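Local coordinates for transferrin binding protein B (PDB 3PQU) that probably captures host transferrin at the bacterial surface, as an outer-membrane lipoprotein serving iron acquisition in a porcine pathogen, at residues K166-T171 with F237-L242; S231-D236 with A320-K325. One frame throughout, in Å; residues are numbered along the deposited sequence.

Contact 1: K166-T171 with F237-L242; sequences KGNKVT and FDNKKL
Asp238 reaches across to Gly167 and meets its backbone twice, once with its carboxylate and once with its main chain. Gly167 N gives a nearly straight bond to Asp238 OD1 (2.9 Å, 173° at the hydrogen), but it arrives from above the carboxylate plane, 49° out of it. In return Asp238 N donates to Gly167 O at 3.0 Å. With chi1 at -68°, CG lies anti to the carbonyl carbon, on the backbone N side, which lets the carboxylate and Asp238 N both address Gly167. Asn168 crosses the aspartate at about a right angle, its ND2 lying 3.6 Å from Asp238 CB, while that amide nitrogen bonds to Asp236. Two waters bridge more loosely: one donates to Asp238 OD1 and accepts from Lys166 NZ, itself salt-bridged to Glu334; the other donates to Asp238 OD2 and Asn168 OD1. Next to these polar bonds, Val170 CG2 comes to the edge of the Phe237 ring, near its plane, 3.8 Å from CD2. Phe237 to Lys240 form a type I turn with a G1 bulge at Lys240 and Lys241, a classic beta-hairpin connection, here joining strands 229-236 and 241-249 of a beta barrel.

Contact 2: S231-D236 with A320-K325; sequences SEFAVD and AVFAAK
Phe233 lays the far end of its ring against Phe322, CZ approaching Phe322 CD1 to 3.5 Å. The two side chains cross at about a right angle, yet their ring planes are inclined by only 39° and the centroids stand 5.3 Å apart, an oblique pairing. Phe322 holds its CG between the backbone N and the carbonyl carbon (chi1 52°), and from there its CD1 side meets the other ring. Further back along Phe233, CD2 rests 4.0 Å from Ala324 CB, so one phenylalanine spans two residues of the opposing strand that point the same way. Ser231 adds a looser touch, its OG lying 4.1 Å from Ala324 CB. That hydroxyl is hydrogen-bonded to Thr175 O, which satisfies a buried polar atom. No hydrogen bond links the two segments: their axes approach to 7.4 Å at an angle of 63°, too far and too steeply turned for sheet pairing. These buried side chains pack inside the beta barrel across strand 170-183, which pairs antiparallel with both, through Gly174 and Tyr172 on the side of Ser231 and Phe233, and its Trp176 touches Phe322. Met307 of strand 306-312 also packs on Phe233, while strand 241-249 brings Leu246 against Ser231.

How the contacts relate
Both contacts lie in the same curled antiparallel sheet, a beta barrel, and strand 170-183 is common ground: contact 1 includes its beginning, whereas contact 2 joins two strands that flank it. They meet directly, Val170 O facing Val235 N at 2.7 Å and Lys241 O facing Asp236 N at 2.8 Å, both probable hydrogen bonds, with centres about 13 Å apart. Their chemistry differs with their place. At the surface, contact 1 relies on backbone bonds, a carboxylate and waters, with a single apolar touch; the buried contact 2 relies mainly on aromatic and methyl packing, with no hydrogen bond between its segments. Strand 229-236 thus offers hydrophobic side chains inward before ending in a turn whose polar groups tie down the neighbouring loop.

Contact 1: K166-T171 with F237-L242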
loop_
_atom_site.group_PDB
_atom_site.type_symbol
_atom_site.label_atom_id
_atom_site.label_comp_id
_atom_site.label_asym_id
_atom_site.label_seq_id
_atom_site.Cartn_x
_atom_site.Cartn_y
_atom_site.Cartn_z
ATOM N N LYS A 166 4.210 9.697 -16.031
ATOM C CA LYS A 166 5.374 10.511 -16.357
ATOM C C LYS A 166 4.930 11.972 -16.401
ATOM O O LYS A 166 3.780 12.260 -16.733
ATOM C CB LYS A 166 5.913 10.112 -17.735
ATOM C CG LYS A 166 6.266 8.646 -17.872
ATOM C CD LYS A 166 7.602 8.354 -17.231
ATOM C CE LYS A 166 8.723 9.099 -17.936
ATOM N NZ LYS A 166 10.023 8.945 -17.225
ATOM N N GLY A 167 5.833 12.894 -16.079
ATOM C CA GLY A 167 5.511 14.309 -16.150
ATOM C C GLY A 167 5.883 15.123 -14.928
ATOM O O GLY A 167 6.167 14.572 -13.862
ATOM N N ASN A 168 5.877 16.442 -15.088
ATOM C CA ASN A 168 6.269 17.376 -14.032
ATOM C C ASN A 168 5.088 17.917 -13.238
ATOM O O ASN A 168 5.276 18.555 -12.201
ATOM C CB ASN A 168 7.044 18.565 -14.616
ATOM C CG ASN A 168 8.441 18.186 -15.077
ATOM O OD1 ASN A 168 8.858 18.533 -16.184
ATOM N ND2 ASN A 168 9.173 17.472 -14.230
ATOM N N LYS A 169 3.871 17.701 -13.731
ATOM C CA LYS A 169 2.718 18.196 -12.998
ATOM C C LYS A 169 1.451 17.428 -13.315
ATOM O O LYS A 169 0.852 17.605 -14.375
ATOM C CB LYS A 169 2.514 19.689 -13.263
ATOM C CG LYS A 169 1.367 20.313 -12.476
ATOM C CD LYS A 169 1.224 21.798 -12.795
ATOM C CE LYS A 169 0.191 22.465 -11.899
ATOM N NZ LYS A 169 0.195 23.948 -12.048
ATOM N N VAL A 170 1.048 16.567 -12.392
ATOM C CA VAL A 170 -0.239 15.888 -12.495
ATOM C C VAL A 170 -1.092 16.331 -11.313
ATOM O O VAL A 170 -0.661 16.220 -10.160
ATOM C CB VAL A 170 -0.081 14.357 -12.479
ATOM C CG1 VAL A 170 -1.456 13.677 -12.570
ATOM C CG2 VAL A 170 0.833 13.899 -13.628
ATOM N N THR A 171 -2.290 16.835 -11.600
ATOM C CA THR A 171 -3.182 17.371 -10.568
ATOM C C THR A 171 -4.170 16.320 -10.081
ATOM O O THR A 171 -4.761 15.611 -10.894
ATOM C CB THR A 171 -3.973 18.597 -11.086
ATOM O OG1 THR A 171 -3.063 19.670 -11.299
ATOM C CG2 THR A 171 -5.026 19.049 -10.053
ATOM N N PHE A 237 5.948 13.888 -10.817
ATOM C CA PHE A 237 6.419 12.509 -10.776
ATOM C C PHE A 237 7.872 12.394 -11.234
ATOM O O PHE A 237 8.651 11.624 -10.666
ATOM C CB PHE A 237 5.508 11.590 -11.602
ATOM C CG PHE A 237 4.195 11.252 -10.918
ATOM C CD1 PHE A 237 4.152 10.336 -9.863
ATOM C CD2 PHE A 237 3.005 11.833 -11.343
ATOM C CE1 PHE A 237 2.943 10.023 -9.231
ATOM C CE2 PHE A 237 1.791 11.528 -10.730
ATOM C CZ PHE A 237 1.757 10.614 -9.663
ATOM N N ASP A 238 8.245 13.165 -12.249
ATOM C CA ASP A 238 9.621 13.124 -12.756
ATOM C C ASP A 238 10.674 13.526 -11.705
ATOM O O ASP A 238 11.781 12.994 -11.705
ATOM C CB ASP A 238 9.755 13.967 -14.031
ATOM C CG ASP A 238 8.996 13.369 -15.209
ATOM O OD1 ASP A 238 8.453 12.247 -15.072
ATOM O OD2 ASP A 238 8.942 14.022 -16.273
ATOM N N ASN A 239 10.325 14.447 -10.806
ATOM C CA ASN A 239 11.236 14.855 -9.735
ATOM C C ASN A 239 10.909 14.205 -8.375
ATOM O O ASN A 239 11.508 14.535 -7.349
ATOM C CB ASN A 239 11.299 16.387 -9.623
ATOM C CG ASN A 239 12.094 17.022 -10.764
ATOM O OD1 ASN A 239 13.138 16.509 -11.164
ATOM N ND2 ASN A 239 11.598 18.136 -11.291
ATOM N N LYS A 240 9.959 13.277 -8.376
ATOM C CA LYS A 240 9.620 12.541 -7.160
ATOM C C LYS A 240 9.184 13.449 -6.010
ATOM O O LYS A 240 9.575 13.227 -4.854
ATOM C CB LYS A 240 10.826 11.728 -6.697
ATOM C CG LYS A 240 11.296 10.667 -7.685
ATOM C CD LYS A 240 10.186 9.677 -7.982
ATOM C CE LYS A 240 10.681 8.498 -8.812
ATOM N NZ LYS A 240 9.551 7.597 -9.193
ATOM N N LYS A 241 8.392 14.470 -6.315
ATOM C CA LYS A 241 7.939 15.417 -5.287
ATOM C C LYS A 241 6.486 15.765 -5.533
ATOM O O LYS A 241 5.980 15.549 -6.620
ATOM C CB LYS A 241 8.747 16.724 -5.343
ATOM C CG LYS A 241 10.199 16.632 -4.927
ATOM C CD LYS A 241 10.863 18.006 -4.995
ATOM C CE LYS A 241 12.251 17.989 -4.361
ATOM N NZ LYS A 241 12.217 17.648 -2.903
ATOM N N LEU A 242 5.837 16.358 -4.536
ATOM C CA LEU A 242 4.494 16.868 -4.717
ATOM C C LEU A 242 4.209 17.986 -3.734
ATOM O O LEU A 242 4.821 18.065 -2.664
ATOM C CB LEU A 242 3.466 15.740 -4.514
ATOM C CG LEU A 242 3.307 15.160 -3.102
ATOM C CD1 LEU A 242 2.409 16.024 -2.220
ATOM C CD2 LEU A 242 2.745 13.740 -3.185
HETATM O O HOH W 1 9.107 9.738 -14.206
HETATM O O HOH W 2 10.498 15.881 -17.143
#

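Contact 2: S231-D236 with A320-K325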
loop_
_atom_site.group_PDB
_atom_site.type_symbol
_atom_site.label_atom_id
_atom_site.label_comp_id
_atom_site.label_asym_id
_atom_site.label_seq_id
_atom_site.Cartn_x
_atom_site.Cartn_y
_atom_site.Cartn_z
ATOM N N SER A 231 -9.440 19.244 -1.168
ATOM C CA SER A 231 -7.999 19.130 -1.269
ATOM C C SER A 231 -7.583 19.233 -2.726
ATOM O O SER A 231 -8.326 18.834 -3.631
ATOM C CB SER A 231 -7.520 17.802 -0.670
ATOM O OG SER A 231 -7.950 16.689 -1.431
ATOM N N GLU A 232 -6.392 19.763 -2.954
ATOM C CA GLU A 232 -5.818 19.736 -4.288
ATOM C C GLU A 232 -4.320 19.471 -4.207
ATOM O O GLU A 232 -3.634 20.015 -3.340
ATOM C CB GLU A 232 -6.104 21.035 -5.042
ATOM C CG GLU A 232 -5.681 20.943 -6.511
ATOM C CD GLU A 232 -6.172 22.109 -7.362
ATOM O OE1 GLU A 232 -7.208 22.724 -7.016
ATOM O OE2 GLU A 232 -5.516 22.395 -8.387
ATOM N N PHE A 233 -3.825 18.606 -5.088
ATOM C CA PHE A 233 -2.391 18.312 -5.142
ATOM C C PHE A 233 -1.794 18.459 -6.546
ATOM O O PHE A 233 -2.453 18.174 -7.548
ATOM C CB PHE A 233 -2.114 16.901 -4.632
ATOM C CG PHE A 233 -2.635 16.643 -3.248
ATOM C CD1 PHE A 233 -1.815 16.815 -2.147
ATOM C CD2 PHE A 233 -3.951 16.229 -3.049
ATOM C CE1 PHE A 233 -2.286 16.576 -0.853
ATOM C CE2 PHE A 233 -4.432 15.990 -1.769
ATOM C CZ PHE A 233 -3.592 16.165 -0.661
ATOM N N ALA A 234 -0.540 18.894 -6.606
ATOM C CA ALA A 234 0.199 18.967 -7.861
ATOM C C ALA A 234 1.387 18.016 -7.733
ATOM O O ALA A 234 2.296 18.267 -6.949
ATOM C CB ALA A 234 0.672 20.405 -8.126
ATOM N N VAL A 235 1.369 16.908 -8.468
ATOM C CA VAL A 235 2.413 15.901 -8.305
ATOM C C VAL A 235 3.453 15.990 -9.420
ATOM O O VAL A 235 3.112 15.921 -10.601
ATOM C CB VAL A 235 1.840 14.466 -8.264
ATOM C CG1 VAL A 235 2.980 13.453 -8.122
ATOM C CG2 VAL A 235 0.823 14.314 -7.134
ATOM N N ASP A 236 4.721 16.134 -9.045
ATOM C CA ASP A 236 5.813 16.173 -10.023
ATOM C C ASP A 236 6.478 14.801 -10.017
ATOM O O ASP A 236 7.442 14.561 -9.282
ATOM C CB ASP A 236 6.816 17.271 -9.642
ATOM C CG ASP A 236 7.987 17.401 -10.636
ATOM O OD1 ASP A 236 8.245 16.488 -11.459
ATOM O OD2 ASP A 236 8.684 18.430 -10.561
ATOM N N ALA A 320 -5.469 14.035 10.757
ATOM C CA ALA A 320 -6.122 14.389 9.495
ATOM C C ALA A 320 -5.880 13.308 8.439
ATOM O O ALA A 320 -4.836 12.664 8.453
ATOM C CB ALA A 320 -5.607 15.721 8.974
ATOM N N VAL A 321 -6.855 13.119 7.545
ATOM C CA VAL A 321 -6.689 12.236 6.397
ATOM C C VAL A 321 -7.079 13.016 5.126
ATOM O O VAL A 321 -7.685 14.069 5.214
ATOM C CB VAL A 321 -7.540 10.960 6.528
ATOM C CG1 VAL A 321 -7.177 10.198 7.799
ATOM C CG2 VAL A 321 -9.048 11.292 6.505
ATOM N N PHE A 322 -6.715 12.501 3.958
ATOM C CA PHE A 322 -7.048 13.145 2.691
ATOM C C PHE A 322 -7.037 12.089 1.587
ATOM O O PHE A 322 -6.431 11.033 1.744
ATOM C CB PHE A 322 -6.072 14.299 2.359
ATOM C CG PHE A 322 -4.602 13.902 2.431
ATOM C CD1 PHE A 322 -3.941 13.354 1.315
ATOM C CD2 PHE A 322 -3.880 14.095 3.608
ATOM C CE1 PHE A 322 -2.611 12.997 1.390
ATOM C CE2 PHE A 322 -2.529 13.742 3.693
ATOM C CZ PHE A 322 -1.893 13.192 2.592
ATOM N N ALA A 323 -7.753 12.369 0.499
ATOM C CA ALA A 323 -7.891 11.439 -0.611
ATOM C C ALA A 323 -8.221 12.268 -1.833
ATOM O O ALA A 323 -8.952 13.241 -1.734
ATOM C CB ALA A 323 -9.015 10.429 -0.350
ATOM N N ALA A 324 -7.687 11.885 -2.982
ATOM C CA ALA A 324 -7.898 12.678 -4.187
ATOM C C ALA A 324 -7.671 11.814 -5.436
ATOM O O ALA A 324 -7.005 10.775 -5.374
ATOM C CB ALA A 324 -6.935 13.883 -4.179
ATOM N N LYS A 325 -8.226 12.234 -6.563
ATOM C CA LYS A 325 -8.010 11.498 -7.798
ATOM C C LYS A 325 -7.622 12.438 -8.915
ATOM O O LYS A 325 -7.939 13.619 -8.872
ATOM C CB LYS A 325 -9.238 10.683 -8.194
ATOM C CG LYS A 325 -10.427 11.475 -8.638
ATOM C CD LYS A 325 -11.462 10.548 -9.262
ATOM C CE LYS A 325 -12.796 11.270 -9.434
ATOM N NZ LYS A 325 -13.900 10.383 -9.933
#